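Local coordinates for protein 3-carboxy-cis,cis-muconate cycloisomerase (Pseudomonas putida, PDB 1RE5) that works as an enzyme of the fumarase/aspartase (lyase) superfamily, a mostly helical protein that assembles as a tetramer, at residues L44-I53 against V93-L102; T105-L116 against L219-R230. All blocks are in the same frame, centred on the assembly; numbering follows the deposited sequence.

In the fold
Contact 1 and contact 2 follow one another along the chain, with centres about 23 Å apart. Contact 1 lies toward one end of the elongated subunit, its centre about 42 Å from the chain centre. Contact 2 is further in, at about 25 Å. They meet where His101 packs on Ser106, just before and at the start of helix 106-142. Both also touch the second subunit. In relatives the active sites are built from several subunits, and the start of helix 106-142 probably lies near one here. The pockets for 2,3-dihydroxy-1,4-dithiobutane, lined by Thr296, Arg297, Ser303 and others on helix 286-307, take no residue from either contact.

Contact 1: L44-I53 against V93-L102; sequences LVPHSAVAAI and VPEAERYVHL
Ala49 and Ala96 bring the two backbones nearest, with CA atoms 4.8 Å apart, as Val45 and the start of helix 47-56 run past the 93-102 loop in the opposite chain direction, Val45 level with Tyr99 and Ala52 with Val93. Tyr99 contributes the largest share. Pro46 lies over one face of its ring: Pro46 CD sits 3.5 Å from the Tyr99 ring centroid and only 20° off the normal, a CH-pi contact. Arg98 CG lies over the opposite face, toward the rim, so the ring sits between a proline and an arginine chain. The Tyr99 ring is swung to the side of its own backbone N (chi1 -64°), which turns it toward Leu44-Pro46, just before the helix. Val45 slides past it in the opposite direction. Val45 CG2 reaches Tyr99 CD2 at 3.4 Å, while CG1 lies against the root of the ring at CB and CG. Leu44 O approaches the ring obliquely, 3.6 Å from Tyr99 CE2. Beyond the tyrosine the packing is between small groups. Ala96 CB fits between two methyls one helical turn apart, 3.9 Å from Ala49 CB and 3.9 Å from Ala52 CB. Val93 continues the row against Ala52. Ile53 CD1 touches the backbone instead, 4.2 Å from Val100 CA, at the type II beta turn from Tyr99 to Leu102. Contact across the two segments is almost wholly apolar. The Tyr99 hydroxyl, at the far end of the ring, makes a weak hydrogen bond to Arg381 of the second subunit. Pro46 is also the N-cap residue of helix 47-56. Ile53 packs further on helices 21-40 and 78-92. The arrangement is a helix start packed on an interhelical loop, within the all-helical N-terminal part of the fumarase/aspartase fold.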
loop_
_atom_site.group_PDB
_atom_site.type_symbol
_atom_site.label_atom_id
_atom_site.label_comp_id
_atom_site.label_asym_id
_atom_site.label_seq_id
_atom_site.Cartn_x
_atom_site.Cartn_y
_atom_site.Cartn_z
ATOM N N LEU D 44 31.432 -36.143 5.053
ATOM C CA LEU D 44 31.489 -35.573 3.715
ATOM C C LEU D 44 32.635 -34.579 3.574
ATOM O O LEU D 44 33.038 -34.233 2.460
ATOM C CB LEU D 44 30.171 -34.880 3.374
ATOM C CG LEU D 44 29.060 -35.736 2.768
ATOM C CD1 LEU D 44 29.557 -36.298 1.449
ATOM C CD2 LEU D 44 28.653 -36.853 3.715
ATOM N N VAL D 45 33.166 -34.122 4.704
ATOM C CA VAL D 45 34.259 -33.154 4.685
ATOM C C VAL D 45 35.329 -33.441 5.738
ATOM O O VAL D 45 35.021 -33.699 6.909
ATOM C CB VAL D 45 33.729 -31.701 4.900
ATOM C CG1 VAL D 45 34.891 -30.719 5.095
ATOM C CG2 VAL D 45 32.892 -31.283 3.703
ATOM N N PRO D 46 36.610 -33.394 5.329
ATOM C CA PRO D 46 37.735 -33.643 6.238
ATOM C C PRO D 46 37.806 -32.571 7.318
ATOM O O PRO D 46 37.845 -31.370 7.014
ATOM C CB PRO D 46 38.946 -33.599 5.309
ATOM C CG PRO D 46 38.515 -32.615 4.249
ATOM C CD PRO D 46 37.096 -33.054 3.977
ATOM N N HIS D 47 37.820 -33.011 8.574
ATOM C CA HIS D 47 37.886 -32.107 9.722
ATOM C C HIS D 47 38.943 -31.007 9.600
ATOM O O HIS D 47 38.825 -29.946 10.217
ATOM C CB HIS D 47 38.127 -32.919 10.992
ATOM C CG HIS D 47 36.945 -33.733 11.408
ATOM N ND1 HIS D 47 35.948 -33.234 12.222
ATOM C CD2 HIS D 47 36.569 -34.995 11.082
ATOM C CE1 HIS D 47 35.011 -34.154 12.379
ATOM N NE2 HIS D 47 35.364 -35.231 11.698
ATOM N N SER D 48 39.976 -31.255 8.807
ATOM C CA SER D 48 41.032 -30.270 8.622
ATOM C C SER D 48 40.510 -29.079 7.823
ATOM O O SER D 48 40.980 -27.947 7.999
ATOM C CB SER D 48 42.221 -30.908 7.900
ATOM O OG SER D 48 41.793 -31.595 6.734
ATOM N N ALA D 49 39.542 -29.345 6.942
ATOM C CA ALA D 49 38.932 -28.305 6.108
ATOM C C ALA D 49 37.977 -27.457 6.954
ATOM O O ALA D 49 37.897 -26.238 6.790
ATOM C CB ALA D 49 38.176 -28.943 4.937
ATOM N N VAL D 50 37.260 -28.118 7.862
ATOM C CA VAL D 50 36.315 -27.448 8.742
ATOM C C VAL D 50 36.997 -26.286 9.443
ATOM O O VAL D 50 36.448 -25.187 9.532
ATOM C CB VAL D 50 35.772 -28.412 9.808
ATOM C CG1 VAL D 50 34.783 -27.683 10.714
ATOM C CG2 VAL D 50 35.115 -29.608 9.130
ATOM N N ALA D 51 38.202 -26.538 9.937
ATOM C CA ALA D 51 38.970 -25.515 10.633
ATOM C C ALA D 51 39.377 -24.386 9.684
ATOM O O ALA D 51 39.341 -23.216 10.059
ATOM C CB ALA D 51 40.205 -26.142 11.264
ATOM N N ALA D 52 39.765 -24.739 8.461
ATOM C CA ALA D 52 40.179 -23.746 7.466
ATOM C C ALA D 52 39.032 -22.795 7.131
ATOM O O ALA D 52 39.202 -21.574 7.109
ATOM C CB ALA D 52 40.654 -24.444 6.198
ATOM N N ILE D 53 37.868 -23.379 6.871
ATOM C CA ILE D 53 36.668 -22.631 6.541
ATOM C C ILE D 53 36.255 -21.673 7.664
ATOM O O ILE D 53 36.099 -20.473 7.426
ATOM C CB ILE D 53 35.516 -23.603 6.224
ATOM C CG1 ILE D 53 35.832 -24.346 4.924
ATOM C CG2 ILE D 53 34.194 -22.851 6.124
ATOM C CD1 ILE D 53 34.869 -25.472 4.603
ATOM N N VAL D 93 44.806 -23.199 3.153
ATOM C CA VAL D 93 44.590 -24.614 2.879
ATOM C C VAL D 93 43.887 -24.791 1.527
ATOM O O VAL D 93 42.681 -25.036 1.467
ATOM C CB VAL D 93 43.734 -25.243 4.002
ATOM C CG1 VAL D 93 43.556 -26.729 3.771
ATOM C CG2 VAL D 93 44.387 -24.985 5.348
ATOM N N PRO D 94 44.648 -24.678 0.423
ATOM C CA PRO D 94 44.171 -24.807 -0.959
ATOM C C PRO D 94 43.223 -25.971 -1.245
ATOM O O PRO D 94 42.279 -25.824 -2.027
ATOM C CB PRO D 94 45.467 -24.927 -1.759
ATOM C CG PRO D 94 46.407 -24.084 -0.983
ATOM C CD PRO D 94 46.111 -24.493 0.443
ATOM N N GLU D 95 43.471 -27.122 -0.625
ATOM C CA GLU D 95 42.632 -28.294 -0.859
ATOM C C GLU D 95 41.367 -28.330 -0.009
ATOM O O GLU D 95 40.627 -29.320 -0.018
ATOM C CB GLU D 95 43.432 -29.590 -0.653
ATOM C CG GLU D 95 43.945 -29.845 0.761
ATOM C CD GLU D 95 45.008 -28.851 1.204
ATOM O OE1 GLU D 95 45.761 -28.342 0.340
ATOM O OE2 GLU D 95 45.100 -28.593 2.424
ATOM N N ALA D 96 41.119 -27.248 0.725
ATOM C CA ALA D 96 39.924 -27.151 1.550
ATOM C C ALA D 96 38.850 -26.430 0.730
ATOM O O ALA D 96 37.651 -26.622 0.946
ATOM C CB ALA D 96 40.231 -26.375 2.825
ATOM N N GLU D 97 39.302 -25.622 -0.227
ATOM C CA GLU D 97 38.425 -24.844 -1.099
ATOM C C GLU D 97 37.271 -25.601 -1.746
ATOM O O GLU D 97 36.195 -25.041 -1.933
ATOM C CB GLU D 97 39.245 -24.182 -2.212
ATOM C CG GLU D 97 38.427 -23.276 -3.127
ATOM C CD GLU D 97 39.258 -22.644 -4.234
ATOM O OE1 GLU D 97 40.347 -22.105 -3.935
ATOM O OE2 GLU D 97 38.819 -22.675 -5.405
ATOM N N ARG D 98 37.483 -26.865 -2.090
ATOM C CA ARG D 98 36.444 -27.655 -2.751
ATOM C C ARG D 98 35.286 -28.111 -1.860
ATOM O O ARG D 98 34.323 -28.702 -2.354
ATOM C CB ARG D 98 37.078 -28.884 -3.418
ATOM C CG ARG D 98 37.461 -29.997 -2.443
ATOM C CD ARG D 98 38.373 -31.017 -3.093
ATOM N NE ARG D 98 39.725 -30.495 -3.278
ATOM C CZ ARG D 98 40.715 -31.171 -3.857
ATOM N NH1 ARG D 98 40.505 -32.403 -4.313
ATOM N NH2 ARG D 98 41.919 -30.620 -3.976
ATOM N N TYR D 99 35.367 -27.835 -0.563
ATOM C CA TYR D 99 34.320 -28.262 0.364
ATOM C C TYR D 99 33.353 -27.166 0.812
ATOM O O TYR D 99 32.298 -27.445 1.397
ATOM C CB TYR D 99 34.959 -28.907 1.600
ATOM C CG TYR D 99 35.725 -30.177 1.304
ATOM C CD1 TYR D 99 37.122 -30.176 1.211
ATOM C CD2 TYR D 99 35.050 -31.384 1.111
ATOM C CE1 TYR D 99 37.826 -31.349 0.931
ATOM C CE2 TYR D 99 35.739 -32.557 0.831
ATOM C CZ TYR D 99 37.124 -32.538 0.742
ATOM O OH TYR D 99 37.786 -33.718 0.474
ATOM N N VAL D 100 33.707 -25.917 0.543
ATOM C CA VAL D 100 32.861 -24.810 0.944
ATOM C C VAL D 100 31.560 -24.787 0.143
ATOM O O VAL D 100 31.555 -25.040 -1.066
ATOM C CB VAL D 100 33.601 -23.456 0.765
ATOM C CG1 VAL D 100 33.960 -23.247 -0.688
ATOM C CG2 VAL D 100 32.734 -22.314 1.259
ATOM N N HIS D 101 30.457 -24.514 0.841
ATOM C CA HIS D 101 29.138 -24.401 0.220
ATOM C C HIS D 101 28.719 -25.682 -0.496
ATOM O O HIS D 101 27.986 -25.638 -1.478
ATOM C CB HIS D 101 29.165 -23.210 -0.755
ATOM C CG HIS D 101 27.815 -22.692 -1.133
ATOM N ND1 HIS D 101 27.157 -23.085 -2.280
ATOM C CD2 HIS D 101 26.996 -21.808 -0.515
ATOM C CE1 HIS D 101 25.994 -22.463 -2.355
ATOM N NE2 HIS D 101 25.872 -21.683 -1.297
ATOM N N LEU D 102 29.166 -26.822 0.016
ATOM C CA LEU D 102 28.856 -28.114 -0.596
ATOM C C LEU D 102 27.401 -28.580 -0.489
ATOM O O LEU D 102 26.869 -28.760 0.613
ATOM C CB LEU D 102 29.762 -29.200 -0.005
ATOM C CG LEU D 102 29.584 -30.621 -0.568
ATOM C CD1 LEU D 102 29.961 -30.639 -2.047
ATOM C CD2 LEU D 102 30.444 -31.611 0.215
#

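Contact 2: T105-L116 against L219-R230; sequences TSQDAMDTGLVL and LTLPEQPWHTQR
Leu219 meets three residues of helix 106-142 with its two methyls. CD1 touches Thr112 and Leu116, and Leu219 CD2 lies 4.0 Å from Val115 CG1. The loop then swings away and returns at Trp226. The indole meets Val115 at its edge, with Trp226 CH2 4.1 Å from Val115 CG2. Trp226 NE1 bonds to Leu190 O. Helix 106-142 is one of the long helices of the central bundle in the fumarase/aspartase fold, and this loop lies along its N-terminal part before leading into helix 231-257. A type I beta turn begins at Trp226. There, Thr105 CG2 lies 4.0 Å from His227 CE1, and the Gln107 side chain slides past the His227 ring. Asp108 comes to the edge of the imidazole, carboxylate and ring planes 44° apart, while its OD1 accepts from Gly193 N. Arg230, the N-cap residue of helix 231-257, bends at chi2 and chi3 and meets Asp111 end-on in a buried salt bridge. Arg230 NH1 bonds Asp111 OD2 at 2.7 Å, and Arg230 NH2 bonds Asp111 OD1 at 3.0 Å. Both oxygens are met on the syn side, 29° out of the carboxylate plane. NH2 also forms a salt bridge with Glu323.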
loop_
_atom_site.group_PDB
_atom_site.type_symbol
_atom_site.label_atom_id
_atom_site.label_comp_id
_atom_site.label_asym_id
_atom_site.label_seq_id
_atom_site.Cartn_x
_atom_site.Cartn_y
_atom_site.Cartn_z
ATOM N N THR D 105 22.456 -24.298 -2.130
ATOM C CA THR D 105 22.172 -23.350 -3.187
ATOM C C THR D 105 22.300 -21.957 -2.579
ATOM O O THR D 105 22.315 -21.820 -1.362
ATOM C CB THR D 105 20.752 -23.609 -3.778
ATOM O OG1 THR D 105 20.552 -22.790 -4.931
ATOM C CG2 THR D 105 19.675 -23.316 -2.761
ATOM N N SER D 106 22.418 -20.933 -3.417
ATOM C CA SER D 106 22.551 -19.556 -2.939
ATOM C C SER D 106 21.477 -19.134 -1.929
ATOM O O SER D 106 21.785 -18.585 -0.863
ATOM C CB SER D 106 22.531 -18.592 -4.127
ATOM O OG SER D 106 23.659 -18.783 -4.964
ATOM N N GLN D 107 20.214 -19.390 -2.256
ATOM C CA GLN D 107 19.132 -19.009 -1.358
ATOM C C GLN D 107 19.232 -19.662 0.029
ATOM O O GLN D 107 18.782 -19.086 1.019
ATOM C CB GLN D 107 17.766 -19.314 -1.992
ATOM C CG GLN D 107 16.618 -18.654 -1.238
ATOM C CD GLN D 107 15.277 -18.831 -1.898
ATOM O OE1 GLN D 107 14.267 -18.330 -1.409
ATOM N NE2 GLN D 107 15.252 -19.544 -3.012
ATOM N N ASP D 108 19.815 -20.856 0.103
ATOM C CA ASP D 108 19.962 -21.531 1.386
ATOM C C ASP D 108 20.791 -20.653 2.308
ATOM O O ASP D 108 20.436 -20.452 3.480
ATOM C CB ASP D 108 20.676 -22.871 1.229
ATOM C CG ASP D 108 19.846 -23.892 0.493
ATOM O OD1 ASP D 108 18.626 -23.944 0.726
ATOM O OD2 ASP D 108 20.414 -24.661 -0.310
ATOM N N ALA D 109 21.891 -20.123 1.770
ATOM C CA ALA D 109 22.782 -19.276 2.559
ATOM C C ALA D 109 22.140 -17.933 2.886
ATOM O O ALA D 109 22.239 -17.432 4.009
ATOM C CB ALA D 109 24.086 -19.058 1.819
ATOM N N MET D 110 21.485 -17.350 1.892
ATOM C CA MET D 110 20.821 -16.068 2.060
ATOM C C MET D 110 19.637 -16.087 3.048
ATOM O O MET D 110 19.576 -15.269 3.974
ATOM C CB MET D 110 20.351 -15.587 0.707
ATOM C CG MET D 110 21.473 -15.362 -0.256
ATOM S SD MET D 110 20.844 -14.477 -1.679
ATOM C CE MET D 110 21.011 -15.757 -2.933
ATOM N N ASP D 111 18.692 -17.004 2.859
ATOM C CA ASP D 111 17.552 -17.068 3.762
ATOM C C ASP D 111 17.974 -17.446 5.179
ATOM O O ASP D 111 17.495 -16.865 6.156
ATOM C CB ASP D 111 16.501 -18.071 3.261
ATOM C CG ASP D 111 15.570 -17.489 2.202
ATOM O OD1 ASP D 111 15.675 -16.281 1.877
ATOM O OD2 ASP D 111 14.718 -18.257 1.695
ATOM N N THR D 112 18.860 -18.425 5.307
ATOM C CA THR D 112 19.281 -18.827 6.639
ATOM C C THR D 112 20.036 -17.696 7.306
ATOM O O THR D 112 19.842 -17.435 8.495
ATOM C CB THR D 112 20.160 -20.077 6.609
ATOM O OG1 THR D 112 19.398 -21.184 6.088
ATOM C CG2 THR D 112 20.646 -20.408 8.027
ATOM N N GLY D 113 20.886 -17.015 6.540
ATOM C CA GLY D 113 21.634 -15.900 7.089
ATOM C C GLY D 113 20.665 -14.852 7.613
ATOM O O GLY D 113 20.868 -14.273 8.688
ATOM N N LEU D 114 19.599 -14.619 6.846
ATOM C CA LEU D 114 18.554 -13.650 7.197
ATOM C C LEU D 114 17.886 -14.096 8.496
ATOM O O LEU D 114 17.744 -13.306 9.437
ATOM C CB LEU D 114 17.485 -13.580 6.087
ATOM C CG LEU D 114 16.560 -12.357 5.911
ATOM C CD1 LEU D 114 15.231 -12.840 5.335
ATOM C CD2 LEU D 114 16.313 -11.636 7.221
ATOM N N VAL D 115 17.480 -15.363 8.545
ATOM C CA VAL D 115 16.833 -15.879 9.740
ATOM C C VAL D 115 17.713 -15.651 10.950
ATOM O O VAL D 115 17.218 -15.340 12.034
ATOM C CB VAL D 115 16.503 -17.378 9.622
ATOM C CG1 VAL D 115 16.021 -17.909 10.962
ATOM C CG2 VAL D 115 15.413 -17.587 8.569
ATOM N N LEU D 116 19.021 -15.792 10.781
ATOM C CA LEU D 116 19.908 -15.554 11.915
ATOM C C LEU D 116 19.798 -14.087 12.324
ATOM O O LEU D 116 19.710 -13.775 13.513
ATOM C CB LEU D 116 21.360 -15.913 11.569
ATOM C CG LEU D 116 21.632 -17.419 11.404
ATOM C CD1 LEU D 116 23.106 -17.638 11.099
ATOM C CD2 LEU D 116 21.224 -18.179 12.661
ATOM N N LEU D 219 18.631 -23.744 15.201
ATOM C CA LEU D 219 17.415 -23.433 14.476
ATOM C C LEU D 219 16.635 -24.722 14.298
ATOM O O LEU D 219 17.217 -25.805 14.252
ATOM C CB LEU D 219 17.729 -22.877 13.089
ATOM C CG LEU D 219 18.427 -21.530 12.984
ATOM C CD1 LEU D 219 18.644 -21.210 11.511
ATOM C CD2 LEU D 219 17.583 -20.457 13.661
ATOM N N THR D 220 15.321 -24.611 14.188
ATOM C CA THR D 220 14.505 -25.786 13.979
ATOM C C THR D 220 14.595 -26.198 12.506
ATOM O O THR D 220 14.911 -25.386 11.634
ATOM C CB THR D 220 13.044 -25.489 14.313
ATOM O OG1 THR D 220 12.965 -25.022 15.659
ATOM C CG2 THR D 220 12.181 -26.747 14.174
ATOM N N LEU D 221 14.334 -27.470 12.244
ATOM C CA LEU D 221 14.336 -27.994 10.899
ATOM C C LEU D 221 12.853 -27.974 10.489
ATOM O O LEU D 221 12.010 -28.580 11.159
ATOM C CB LEU D 221 14.878 -29.420 10.906
ATOM C CG LEU D 221 15.074 -30.049 9.530
ATOM C CD1 LEU D 221 16.149 -29.286 8.796
ATOM C CD2 LEU D 221 15.467 -31.504 9.664
ATOM N N PRO D 222 12.510 -27.261 9.400
ATOM C CA PRO D 222 11.115 -27.186 8.937
ATOM C C PRO D 222 10.656 -28.494 8.295
ATOM O O PRO D 222 11.482 -29.325 7.936
ATOM C CB PRO D 222 11.158 -26.048 7.925
ATOM C CG PRO D 222 12.514 -26.242 7.297
ATOM C CD PRO D 222 13.401 -26.492 8.509
ATOM N N GLU D 223 9.351 -28.677 8.137
ATOM C CA GLU D 223 8.854 -29.902 7.528
ATOM C C GLU D 223 9.471 -30.074 6.135
ATOM O O GLU D 223 9.688 -31.197 5.677
ATOM C CB GLU D 223 7.315 -29.888 7.440
ATOM C CG GLU D 223 6.694 -29.105 6.268
ATOM C CD GLU D 223 6.798 -27.579 6.392
ATOM O OE1 GLU D 223 7.464 -27.062 7.321
ATOM O OE2 GLU D 223 6.205 -26.888 5.540
ATOM N N GLN D 224 9.766 -28.956 5.476
ATOM C CA GLN D 224 10.354 -28.963 4.141
ATOM C C GLN D 224 10.971 -27.606 3.849
ATOM O O GLN D 224 10.695 -26.637 4.548
ATOM C CB GLN D 224 9.282 -29.254 3.088
ATOM C CG GLN D 224 8.072 -28.328 3.142
ATOM C CD GLN D 224 6.921 -28.824 2.271
ATOM O OE1 GLN D 224 5.740 -28.609 2.580
ATOM N NE2 GLN D 224 7.261 -29.486 1.164
ATOM N N PRO D 225 11.839 -27.524 2.822
ATOM C CA PRO D 225 12.467 -26.241 2.469
ATOM C C PRO D 225 11.362 -25.266 2.058
ATOM O O PRO D 225 10.289 -25.694 1.642
ATOM C CB PRO D 225 13.369 -26.617 1.297
ATOM C CG PRO D 225 13.771 -28.026 1.625
ATOM C CD PRO D 225 12.465 -28.635 2.079
ATOM N N TRP D 226 11.615 -23.967 2.163
ATOM C CA TRP D 226 10.593 -22.980 1.801
ATOM C C TRP D 226 11.094 -21.848 0.890
ATOM O O TRP D 226 10.798 -20.681 1.127
ATOM C CB TRP D 226 9.969 -22.386 3.070
ATOM C CG TRP D 226 10.986 -22.057 4.129
ATOM C CD1 TRP D 226 11.629 -22.941 4.948
ATOM C CD2 TRP D 226 11.535 -20.766 4.426
ATOM N NE1 TRP D 226 12.545 -22.284 5.734
ATOM C CE2 TRP D 226 12.509 -20.948 5.435
ATOM C CE3 TRP D 226 11.301 -19.470 3.934
ATOM C CZ2 TRP D 226 13.252 -19.886 5.961
ATOM C CZ3 TRP D 226 12.043 -18.409 4.459
ATOM C CH2 TRP D 226 13.007 -18.629 5.464
ATOM N N HIS D 227 11.829 -22.201 -0.164
ATOM C CA HIS D 227 12.358 -21.200 -1.089
ATOM C C HIS D 227 11.294 -20.258 -1.661
ATOM O O HIS D 227 11.566 -19.068 -1.859
ATOM C CB HIS D 227 13.101 -21.870 -2.254
ATOM C CG HIS D 227 14.300 -22.659 -1.835
ATOM N ND1 HIS D 227 15.243 -22.169 -0.956
ATOM C CD2 HIS D 227 14.703 -23.910 -2.160
ATOM C CE1 HIS D 227 16.172 -23.086 -0.754
ATOM N NE2 HIS D 227 15.868 -24.152 -1.471
ATOM N N THR D 228 10.096 -20.777 -1.940
ATOM C CA THR D 228 9.039 -19.939 -2.497
ATOM C C THR D 228 7.733 -19.923 -1.679
ATOM O O THR D 228 6.654 -19.589 -2.198
ATOM C CB THR D 228 8.743 -20.310 -3.978
ATOM O OG1 THR D 228 8.264 -21.656 -4.072
ATOM C CG2 THR D 228 9.999 -20.185 -4.807
ATOM N N GLN D 229 7.843 -20.299 -0.403
ATOM C CA GLN D 229 6.718 -20.259 0.533
ATOM C C GLN D 229 7.234 -19.272 1.594
ATOM O O GLN D 229 7.910 -19.672 2.554
ATOM C CB GLN D 229 6.475 -21.636 1.154
ATOM C CG GLN D 229 5.928 -22.707 0.194
ATOM C CD GLN D 229 4.561 -22.370 -0.391
ATOM O OE1 GLN D 229 3.832 -21.530 0.143
ATOM N NE2 GLN D 229 4.203 -23.039 -1.485
ATOM N N ARG D 230 6.915 -17.989 1.419
ATOM C CA ARG D 230 7.425 -16.949 2.310
ATOM C C ARG D 230 6.533 -16.458 3.467
ATOM O O ARG D 230 6.843 -15.433 4.097
ATOM C CB ARG D 230 7.838 -15.750 1.454
ATOM C CG ARG D 230 8.307 -16.124 0.059
ATOM C CD ARG D 230 9.614 -16.859 0.122
ATOM N NE ARG D 230 10.718 -15.955 0.421
ATOM C CZ ARG D 230 11.917 -16.362 0.834
ATOM N NH1 ARG D 230 12.160 -17.657 1.002
ATOM N NH2 ARG D 230 12.877 -15.479 1.069
#